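Local coordinates for GDSL-like protein (Roseburia intestinalis L1-82, PDB 6HFZ) that removes acetyl groups from acetylated mannans, as a two-domain carbohydrate esterase of the GDSL (SGNH hydrolase) group, at residues I35-G40 against L53-H58; A77-T82 against E92-S97; L318-D323 against V359-V364. One frame throughout, in Å; residues are numbered along the deposited sequence.

Contact 1 (I35-G40 against L53-H58); sequences IAFLGG and LCYAYH
Ala56 rests its methyl group squarely over one face of the Phe37 ring: CB of Ala56 lies 3.7 Å from the centroid of the Phe37 ring and only 11° off the ring normal, a CH-pi contact that joins helix 55-66 to strand 32-39. With CG anti to the carbonyl carbon (chi1 -53°), Phe37 leans its ring out from the sheet toward the first turn of the helix. The end of the ring reaches the backbone of Ala56, CZ of Phe37 standing 3.2 Å from O of Ala56. Tyr55 approaches more loosely. Its CG sits between the backbone N and the carbonyl carbon (chi1 90°), and its ring meets Phe37 obliquely, with Tyr55 CE1 4.1 Å from Phe37 CD2. An alanine in place of Phe37 is likely to open a gap between sheet and helix, taking away the ring face on which the Ala56 methyl rests. No hydrogen bond crosses between the segments. The hydroxyl of Tyr55 bonds Thr43 and its backbone N bonds His199. The chemistry is therefore that of a buried strand-helix joint, which rests on the shape fit of one methyl to one aromatic face.

Contact 2 (A77-T82 against E92-S97); sequences AGIGGT and EADLLS. With ACT (acetate ion), chain E.
Ala77 and Ile79, at the end of strand 71-78 and just beyond it, meet Asp94 within 92-97, and Ile79 also rests on Phe86 and Arg90 of the same helix, 84-96. The closer-packed part is small and mostly buried. CB of Ala77 points at the helix and comes 3.8 Å from the backbone O of Asp94, the CB atoms of Ala77 and Asp94 being 4.5 Å apart. The side chains of Ile79 and Asp94 cross at about a right angle, CD1 of Ile79 lying 3.8 Å from OD2 of Asp94. Ile79 reaches this far because CD1 is anti to CA (chi2 176°). The same OD2 forms a salt bridge with Arg90, whose other terminal nitrogen bonds the backbone O of Ala77. Ile263, from a loop of the beta-rich region, touches Ala77, Ile79 and Asp94.

Away from this patch the segments diverge. On the helix side, exposed Ser97 turns back on its own chain, its OG donating to O of Ala93 at 2.7 Å. On the strand side, the type II turn from Ile79 to Thr82 is fastened by OG1 of Thr82 donating to O of Ile79 at 2.9 Å, with the donor above the carbonyl plane. Gly81, at positive phi, gives its N-H to OXT of an acetate ion, probably from the crystallisation liquor (N to OXT 2.8 Å, N-H...O 156°). Gly81 N, Ser41 N and Asn110 ND2, all bonded to the ion, are consistent with the oxyanion hole of SGNH hydrolases, while His193 NE2, also bonded to it, would belong to the likely Ser41-His193-Asp190 triad. The chemistry implies a division of work: van der Waals touches, with Arg90 adding the polar link to Ala77 O, join strand end to helix, while the glycine turn presents its N-H to the anion.

Contact 3 (L318-D323 against V359-V364); sequences LDANFD and VPFYLV
In the beta domain, the second of the two domains, where one antiparallel sheet faces another, edge strand 316-319 of one sheet and strand 361-370 of the other are brought together by the ring of Phe361, which packs against Leu318 and Ala320. No backbone or side-chain hydrogen bond links the two segments. The ring reaches across because CG of Phe361 stands opposite the backbone N (chi1 -170°), carrying the ring nearer to strand 316-319 than the direction of its first side-chain bond would suggest. Three atoms of one flank make the contact. CE2 of Phe361 approaches the backbone O of Leu318 to 3.5 Å, CZ of Phe361 lies 4.0 Å from CB of Leu318, and CD2 of Phe361 lies 3.9 Å from CB of Ala320. The Leu318 carbonyl and the Ala320 methyl both meet the ring obliquely. Beyond the strand end, an Asx turn shapes the chain: OD1 of Asp319 accepts from the backbone N of Asn321 at 2.8 Å on its anti side, 30° out of the carboxylate plane, and from ND2 of Asn321, also at 2.8 Å, on its syn side, 18° out. The second carboxylate oxygen pairs with Arg317, and OD1 of Asn321 takes the N-H of Ala301. Across the contact, then, the chemistry is largely apolar, with one carbonyl oxygen against the ring, whereas Asp319 and Asn321 serve the turn and its neighbours, where two donors on OD1 and Arg317 on OD2 would probably limit rotation of the carboxylate.

In the fold
Contacts 1 and 2 share one sheet: strands 32-39 and 71-78 are neighbours in it, and probable hydrogen bonds from Phe37 O to Ala77 N (2.8 Å) and from Gly39 O to Ile79 N (3.1 Å) join them directly, their centres being 12 Å apart. Contact 3 belongs to the antiparallel sheets, its centre about 29 Å from that of contact 1 and about 22 Å from that of contact 2, and touches neither. The touching residues of contacts 1 and 3 are all buried, while contact 2 uses the partly exposed Asp94 and has exposed residues at its helix end. Contacts 1 and 3 each turn on one phenylalanine; contact 2 instead sets aliphatic groups against an aspartate and borders the acetate site.

Contact 1 (I35-G40 against L53-H58)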
loop_
_atom_site.group_PDB
_atom_site.type_symbol
_atom_site.label_atom_id
_atom_site.label_comp_id
_atom_site.label_asym_id
_atom_site.label_seq_id
_atom_site.Cartn_x
_atom_site.Cartn_y
_atom_site.Cartn_z
ATOM N N ILE A 35 -9.045 -2.834 -14.549
ATOM C CA ILE A 35 -9.215 -1.690 -13.664
ATOM C C ILE A 35 -8.697 -2.089 -12.274
ATOM O O ILE A 35 -9.322 -2.960 -11.648
ATOM C CB ILE A 35 -10.709 -1.315 -13.632
ATOM C CG1 ILE A 35 -11.299 -1.091 -15.036
ATOM C CG2 ILE A 35 -10.958 -0.117 -12.713
ATOM C CD1 ILE A 35 -10.635 -0.005 -15.859
ATOM N N ALA A 36 -7.600 -1.464 -11.801
ATOM C CA ALA A 36 -6.942 -1.916 -10.616
ATOM C C ALA A 36 -6.865 -0.825 -9.543
ATOM O O ALA A 36 -6.889 0.356 -9.822
ATOM C CB ALA A 36 -5.586 -2.438 -10.957
ATOM N N PHE A 37 -6.663 -1.299 -8.321
ATOM C CA PHE A 37 -6.574 -0.460 -7.126
ATOM C C PHE A 37 -5.511 -1.018 -6.186
ATOM O O PHE A 37 -5.553 -2.180 -5.870
ATOM C CB PHE A 37 -7.910 -0.462 -6.384
ATOM C CG PHE A 37 -9.089 -0.091 -7.238
ATOM C CD1 PHE A 37 -9.667 -1.026 -8.087
ATOM C CD2 PHE A 37 -9.660 1.178 -7.169
ATOM C CE1 PHE A 37 -10.754 -0.696 -8.865
ATOM C CE2 PHE A 37 -10.701 1.520 -8.007
ATOM C CZ PHE A 37 -11.259 0.577 -8.831
ATOM N N LEU A 38 -4.552 -0.164 -5.773
ATOM C CA LEU A 38 -3.482 -0.534 -4.879
ATOM C C LEU A 38 -3.519 0.449 -3.701
ATOM O O LEU A 38 -3.448 1.637 -3.861
ATOM C CB LEU A 38 -2.141 -0.505 -5.618
ATOM C CG LEU A 38 -0.913 -0.938 -4.802
ATOM C CD1 LEU A 38 -0.898 -2.443 -4.654
ATOM C CD2 LEU A 38 0.373 -0.461 -5.472
ATOM N N GLY A 39 -3.636 -0.092 -2.512
ATOM C CA GLY A 39 -3.843 0.716 -1.343
ATOM C C GLY A 39 -3.920 -0.115 -0.080
ATOM O O GLY A 39 -3.610 -1.311 -0.111
ATOM N N GLY A 40 -4.301 0.551 1.035
ATOM C CA GLY A 40 -4.533 -0.022 2.380
ATOM C C GLY A 40 -5.955 -0.527 2.589
ATOM O O GLY A 40 -6.613 -0.961 1.635
ATOM N N LEU A 53 -20.007 -2.556 -2.176
ATOM C CA LEU A 53 -20.321 -1.204 -1.716
ATOM C C LEU A 53 -19.052 -0.443 -1.258
ATOM O O LEU A 53 -19.169 0.624 -0.667
ATOM C CB LEU A 53 -21.328 -1.321 -0.568
ATOM C CG LEU A 53 -22.716 -1.834 -0.967
ATOM C CD1 LEU A 53 -23.627 -1.891 0.246
ATOM C CD2 LEU A 53 -23.321 -0.957 -2.060
ATOM N N CYS A 54 -17.844 -0.984 -1.508
ATOM C CA CYS A 54 -16.635 -0.206 -1.220
ATOM C C CYS A 54 -16.378 0.745 -2.394
ATOM O O CYS A 54 -16.919 0.563 -3.480
ATOM C CB CYS A 54 -15.426 -1.088 -0.940
ATOM S SG CYS A 54 -14.775 -2.029 -2.339
ATOM N N TYR A 55 -15.523 1.755 -2.174
ATOM C CA TYR A 55 -15.318 2.813 -3.176
ATOM C C TYR A 55 -14.769 2.164 -4.453
ATOM O O TYR A 55 -15.110 2.574 -5.538
ATOM C CB TYR A 55 -14.442 3.954 -2.631
ATOM C CG TYR A 55 -12.965 3.775 -2.847
ATOM C CD1 TYR A 55 -12.407 4.005 -4.081
ATOM C CD2 TYR A 55 -12.121 3.402 -1.812
ATOM C CE1 TYR A 55 -11.062 3.803 -4.321
ATOM C CE2 TYR A 55 -10.766 3.215 -2.026
ATOM C CZ TYR A 55 -10.241 3.374 -3.297
ATOM O OH TYR A 55 -8.919 3.105 -3.555
ATOM N N ALA A 56 -13.853 1.180 -4.312
ATOM C CA ALA A 56 -13.181 0.570 -5.435
ATOM C C ALA A 56 -14.195 -0.090 -6.387
ATOM O O ALA A 56 -14.148 0.117 -7.578
ATOM C CB ALA A 56 -12.101 -0.405 -4.986
ATOM N N TYR A 57 -15.163 -0.796 -5.810
ATOM C CA TYR A 57 -16.162 -1.482 -6.646
ATOM C C TYR A 57 -17.092 -0.437 -7.272
ATOM O O TYR A 57 -17.508 -0.585 -8.425
ATOM C CB TYR A 57 -16.840 -2.560 -5.822
ATOM C CG TYR A 57 -17.467 -3.622 -6.691
ATOM C CD1 TYR A 57 -16.744 -4.697 -7.171
ATOM C CD2 TYR A 57 -18.783 -3.480 -7.089
ATOM C CE1 TYR A 57 -17.325 -5.642 -7.999
ATOM C CE2 TYR A 57 -19.371 -4.396 -7.937
ATOM C CZ TYR A 57 -18.646 -5.480 -8.382
ATOM O OH TYR A 57 -19.287 -6.402 -9.166
ATOM N N HIS A 58 -17.368 0.657 -6.546
ATOM C CA HIS A 58 -18.169 1.745 -7.110
ATOM C C HIS A 58 -17.479 2.357 -8.328
ATOM O O HIS A 58 -18.124 2.669 -9.336
ATOM C CB HIS A 58 -18.518 2.831 -6.085
ATOM C CG HIS A 58 -19.581 2.507 -5.071
ATOM N ND1 HIS A 58 -20.882 2.110 -5.400
ATOM C CD2 HIS A 58 -19.575 2.630 -3.729
ATOM C CE1 HIS A 58 -21.599 1.980 -4.288
ATOM N NE2 HIS A 58 -20.838 2.320 -3.251
#

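Contact 2 (A77-T82 against E92-S97)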
loop_
_atom_site.group_PDB
_atom_site.type_symbol
_atom_site.label_atom_id
_atom_site.label_comp_id
_atom_site.label_asym_id
_atom_site.label_seq_id
_atom_site.Cartn_x
_atom_site.Cartn_y
_atom_site.Cartn_z
ATOM N N ALA A 77 -6.142 -4.854 -5.088
ATOM C CA ALA A 77 -4.855 -5.202 -4.498
ATOM C C ALA A 77 -4.644 -4.427 -3.189
ATOM O O ALA A 77 -3.511 -4.130 -2.805
ATOM C CB ALA A 77 -3.747 -4.935 -5.466
ATOM N N GLY A 78 -5.729 -4.084 -2.506
ATOM C CA GLY A 78 -5.674 -3.485 -1.165
ATOM C C GLY A 78 -5.285 -4.508 -0.097
ATOM O O GLY A 78 -5.762 -5.660 -0.139
ATOM N N ILE A 79 -4.448 -4.084 0.858
ATOM C CA ILE A 79 -4.105 -4.896 2.002
ATOM C C ILE A 79 -4.130 -3.976 3.218
ATOM O O ILE A 79 -3.396 -3.022 3.250
ATOM C CB ILE A 79 -2.738 -5.603 1.862
ATOM C CG1 ILE A 79 -2.611 -6.509 0.633
ATOM C CG2 ILE A 79 -2.426 -6.367 3.144
ATOM C CD1 ILE A 79 -1.244 -7.123 0.461
ATOM N N GLY A 80 -5.007 -4.285 4.179
ATOM C CA GLY A 80 -5.202 -3.440 5.332
ATOM C C GLY A 80 -3.961 -3.248 6.165
ATOM O O GLY A 80 -3.197 -4.204 6.428
ATOM N N GLY A 81 -3.786 -2.008 6.632
ATOM C CA GLY A 81 -2.769 -1.627 7.583
ATOM C C GLY A 81 -1.358 -1.729 7.012
ATOM O O GLY A 81 -0.421 -2.035 7.777
ATOM N N THR A 82 -1.202 -1.407 5.727
ATOM C CA THR A 82 0.087 -1.384 5.055
ATOM C C THR A 82 0.240 -0.128 4.193
ATOM O O THR A 82 -0.725 0.562 3.848
ATOM C CB THR A 82 0.355 -2.645 4.225
ATOM O OG1 THR A 82 -0.515 -2.633 3.110
ATOM C CG2 THR A 82 0.204 -3.923 5.031
ATOM N N GLU A 92 4.866 -5.873 -8.249
ATOM C CA GLU A 92 5.017 -6.839 -9.373
ATOM C C GLU A 92 4.036 -8.013 -9.229
ATOM O O GLU A 92 3.263 -8.322 -10.158
ATOM C CB GLU A 92 6.461 -7.358 -9.423
ATOM C CG GLU A 92 7.394 -6.469 -10.212
ATOM C CD GLU A 92 7.032 -6.269 -11.684
ATOM O OE1 GLU A 92 7.501 -5.254 -12.258
ATOM O OE2 GLU A 92 6.281 -7.111 -12.261
ATOM N N ALA A 93 4.064 -8.684 -8.074
ATOM C CA ALA A 93 3.220 -9.853 -7.857
ATOM C C ALA A 93 1.723 -9.515 -7.800
ATOM O O ALA A 93 0.899 -10.208 -8.373
ATOM C CB ALA A 93 3.612 -10.574 -6.591
ATOM N N ASP A 94 1.362 -8.457 -7.080
ATOM C CA ASP A 94 -0.033 -8.254 -6.686
ATOM C C ASP A 94 -0.807 -7.435 -7.730
ATOM O O ASP A 94 -2.043 -7.456 -7.758
ATOM C CB ASP A 94 -0.088 -7.547 -5.322
ATOM C CG ASP A 94 0.398 -8.371 -4.134
ATOM O OD1 ASP A 94 0.767 -9.555 -4.360
ATOM O OD2 ASP A 94 0.325 -7.875 -2.964
ATOM N N LEU A 95 -0.091 -6.630 -8.506
ATOM C CA LEU A 95 -0.681 -5.648 -9.425
ATOM C C LEU A 95 -0.183 -5.840 -10.860
ATOM O O LEU A 95 -0.972 -6.049 -11.786
ATOM C CB LEU A 95 -0.324 -4.238 -8.945
ATOM C CG LEU A 95 -0.789 -3.084 -9.837
ATOM C CD1 LEU A 95 -2.313 -3.016 -9.908
ATOM C CD2 LEU A 95 -0.259 -1.741 -9.357
ATOM N N LEU A 96 1.121 -5.668 -11.079
ATOM C CA LEU A 96 1.638 -5.525 -12.443
ATOM C C LEU A 96 1.500 -6.837 -13.228
ATOM O O LEU A 96 1.298 -6.779 -14.438
ATOM C CB LEU A 96 3.086 -5.037 -12.420
ATOM C CG LEU A 96 3.300 -3.688 -11.731
ATOM C CD1 LEU A 96 4.776 -3.334 -11.760
ATOM C CD2 LEU A 96 2.437 -2.587 -12.335
ATOM N N SER A 97 1.588 -7.977 -12.537
ATOM C CA SER A 97 1.348 -9.297 -13.102
ATOM C C SER A 97 -0.077 -9.403 -13.673
ATOM O O SER A 97 -0.296 -10.276 -14.526
ATOM C CB SER A 97 1.614 -10.399 -12.064
ATOM O OG SER A 97 0.639 -10.413 -11.032
HETATM C C ACT E . -5.879 1.097 6.979
HETATM O O ACT E . -6.297 0.693 8.110
HETATM O OXT ACT E . -5.173 0.410 6.235
HETATM C CH3 ACT E . -6.214 2.462 6.472
#

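Contact 3 (L318-D323 against V359-V364)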
loop_
_atom_site.group_PDB
_atom_site.type_symbol
_atom_site.label_atom_id
_atom_site.label_comp_id
_atom_site.label_asym_id
_atom_site.label_seq_id
_atom_site.Cartn_x
_atom_site.Cartn_y
_atom_site.Cartn_z
ATOM N N LEU A 318 11.867 -6.683 17.735
ATOM C CA LEU A 318 10.608 -6.953 17.011
ATOM C C LEU A 318 9.675 -7.659 18.009
ATOM O O LEU A 318 9.824 -8.893 18.310
ATOM C CB LEU A 318 10.854 -7.798 15.764
ATOM C CG LEU A 318 12.041 -7.439 14.874
ATOM C CD1 LEU A 318 12.120 -8.439 13.707
ATOM C CD2 LEU A 318 11.896 -6.024 14.337
ATOM N N ASP A 319 8.738 -6.893 18.547
ATOM C CA ASP A 319 7.806 -7.374 19.579
ATOM C C ASP A 319 6.450 -7.747 18.956
ATOM O O ASP A 319 5.700 -6.890 18.484
ATOM C CB ASP A 319 7.648 -6.320 20.671
ATOM C CG ASP A 319 6.862 -6.759 21.891
ATOM O OD1 ASP A 319 6.090 -7.731 21.791
ATOM O OD2 ASP A 319 7.049 -6.117 22.947
ATOM N N ALA A 320 6.091 -9.024 19.057
ATOM C CA ALA A 320 4.861 -9.540 18.445
ATOM C C ALA A 320 3.628 -9.287 19.325
ATOM O O ALA A 320 2.534 -9.552 18.905
ATOM C CB ALA A 320 5.058 -10.987 18.091
ATOM N N ASN A 321 3.817 -8.701 20.519
ATOM C CA ASN A 321 2.747 -8.337 21.427
ATOM C C ASN A 321 2.178 -6.969 21.030
ATOM O O ASN A 321 2.726 -5.922 21.415
ATOM C CB ASN A 321 3.245 -8.276 22.870
ATOM C CG ASN A 321 3.723 -9.625 23.344
ATOM O OD1 ASN A 321 2.907 -10.459 23.713
ATOM N ND2 ASN A 321 5.018 -9.871 23.244
ATOM N N PHE A 322 1.088 -6.992 20.256
ATOM C CA PHE A 322 0.448 -5.774 19.744
ATOM C C PHE A 322 -0.337 -5.109 20.874
ATOM O O PHE A 322 -1.121 -5.779 21.565
ATOM C CB PHE A 322 -0.505 -6.081 18.588
ATOM C CG PHE A 322 -0.847 -4.911 17.694
ATOM C CD1 PHE A 322 -0.019 -3.801 17.620
ATOM C CD2 PHE A 322 -1.928 -4.979 16.834
ATOM C CE1 PHE A 322 -0.300 -2.761 16.757
ATOM C CE2 PHE A 322 -2.236 -3.912 15.999
ATOM C CZ PHE A 322 -1.432 -2.796 15.986
ATOM N N ASP A 323 -0.155 -3.794 21.015
ATOM C CA ASP A 323 -0.778 -3.031 22.098
ATOM C C ASP A 323 -2.076 -2.358 21.631
ATOM O O ASP A 323 -2.688 -1.639 22.405
ATOM C CB ASP A 323 0.201 -2.009 22.678
ATOM C CG ASP A 323 0.873 -1.109 21.657
ATOM O OD1 ASP A 323 0.770 -1.402 20.444
ATOM O OD2 ASP A 323 1.506 -0.119 22.088
ATOM N N VAL A 359 0.417 -17.618 20.018
ATOM C CA VAL A 359 0.846 -17.783 18.649
ATOM C C VAL A 359 2.372 -17.803 18.624
ATOM O O VAL A 359 3.047 -17.226 19.479
ATOM C CB VAL A 359 0.353 -16.631 17.740
ATOM C CG1 VAL A 359 -1.163 -16.570 17.619
ATOM C CG2 VAL A 359 0.914 -15.283 18.167
ATOM N N PRO A 360 2.947 -18.416 17.588
ATOM C CA PRO A 360 4.377 -18.312 17.331
ATOM C C PRO A 360 4.682 -16.934 16.729
ATOM O O PRO A 360 3.771 -16.202 16.333
ATOM C CB PRO A 360 4.649 -19.386 16.288
ATOM C CG PRO A 360 3.336 -19.504 15.553
ATOM C CD PRO A 360 2.260 -19.238 16.582
ATOM N N PHE A 361 5.972 -16.587 16.691
ATOM C CA PHE A 361 6.417 -15.415 15.949
ATOM C C PHE A 361 6.280 -15.733 14.446
ATOM O O PHE A 361 6.629 -16.816 14.037
ATOM C CB PHE A 361 7.857 -15.086 16.350
ATOM C CG PHE A 361 8.338 -13.760 15.834
ATOM C CD1 PHE A 361 8.808 -13.633 14.534
ATOM C CD2 PHE A 361 8.271 -12.629 16.641
ATOM C CE1 PHE A 361 9.230 -12.390 14.062
ATOM C CE2 PHE A 361 8.605 -11.379 16.130
ATOM C CZ PHE A 361 9.126 -11.273 14.859
ATOM N N TYR A 362 5.749 -14.795 13.639
ATOM C CA TYR A 362 5.666 -14.977 12.163
ATOM C C TYR A 362 6.561 -13.925 11.486
ATOM O O TYR A 362 6.229 -12.746 11.470
ATOM C CB TYR A 362 4.212 -14.902 11.651
ATOM C CG TYR A 362 4.068 -15.567 10.292
ATOM C CD1 TYR A 362 4.618 -15.001 9.161
ATOM C CD2 TYR A 362 3.425 -16.799 10.155
ATOM C CE1 TYR A 362 4.558 -15.648 7.929
ATOM C CE2 TYR A 362 3.294 -17.430 8.926
ATOM C CZ TYR A 362 3.893 -16.867 7.817
ATOM O OH TYR A 362 3.826 -17.523 6.616
ATOM N N LEU A 363 7.650 -14.385 10.878
ATOM C CA LEU A 363 8.532 -13.559 10.046
ATOM C C LEU A 363 8.046 -13.662 8.593
ATOM O O LEU A 363 8.110 -14.712 7.955
ATOM C CB LEU A 363 9.969 -14.062 10.235
ATOM C CG LEU A 363 11.033 -13.334 9.427
ATOM C CD1 LEU A 363 11.128 -11.844 9.813
ATOM C CD2 LEU A 363 12.394 -13.994 9.604
ATOM N N VAL A 364 7.480 -12.558 8.066
ATOM C CA VAL A 364 6.860 -12.596 6.765
ATOM C C VAL A 364 7.926 -12.421 5.668
ATOM O O VAL A 364 7.964 -13.147 4.676
ATOM C CB VAL A 364 5.746 -11.543 6.644
ATOM C CG1 VAL A 364 5.195 -11.471 5.212
ATOM C CG2 VAL A 364 4.647 -11.757 7.690
#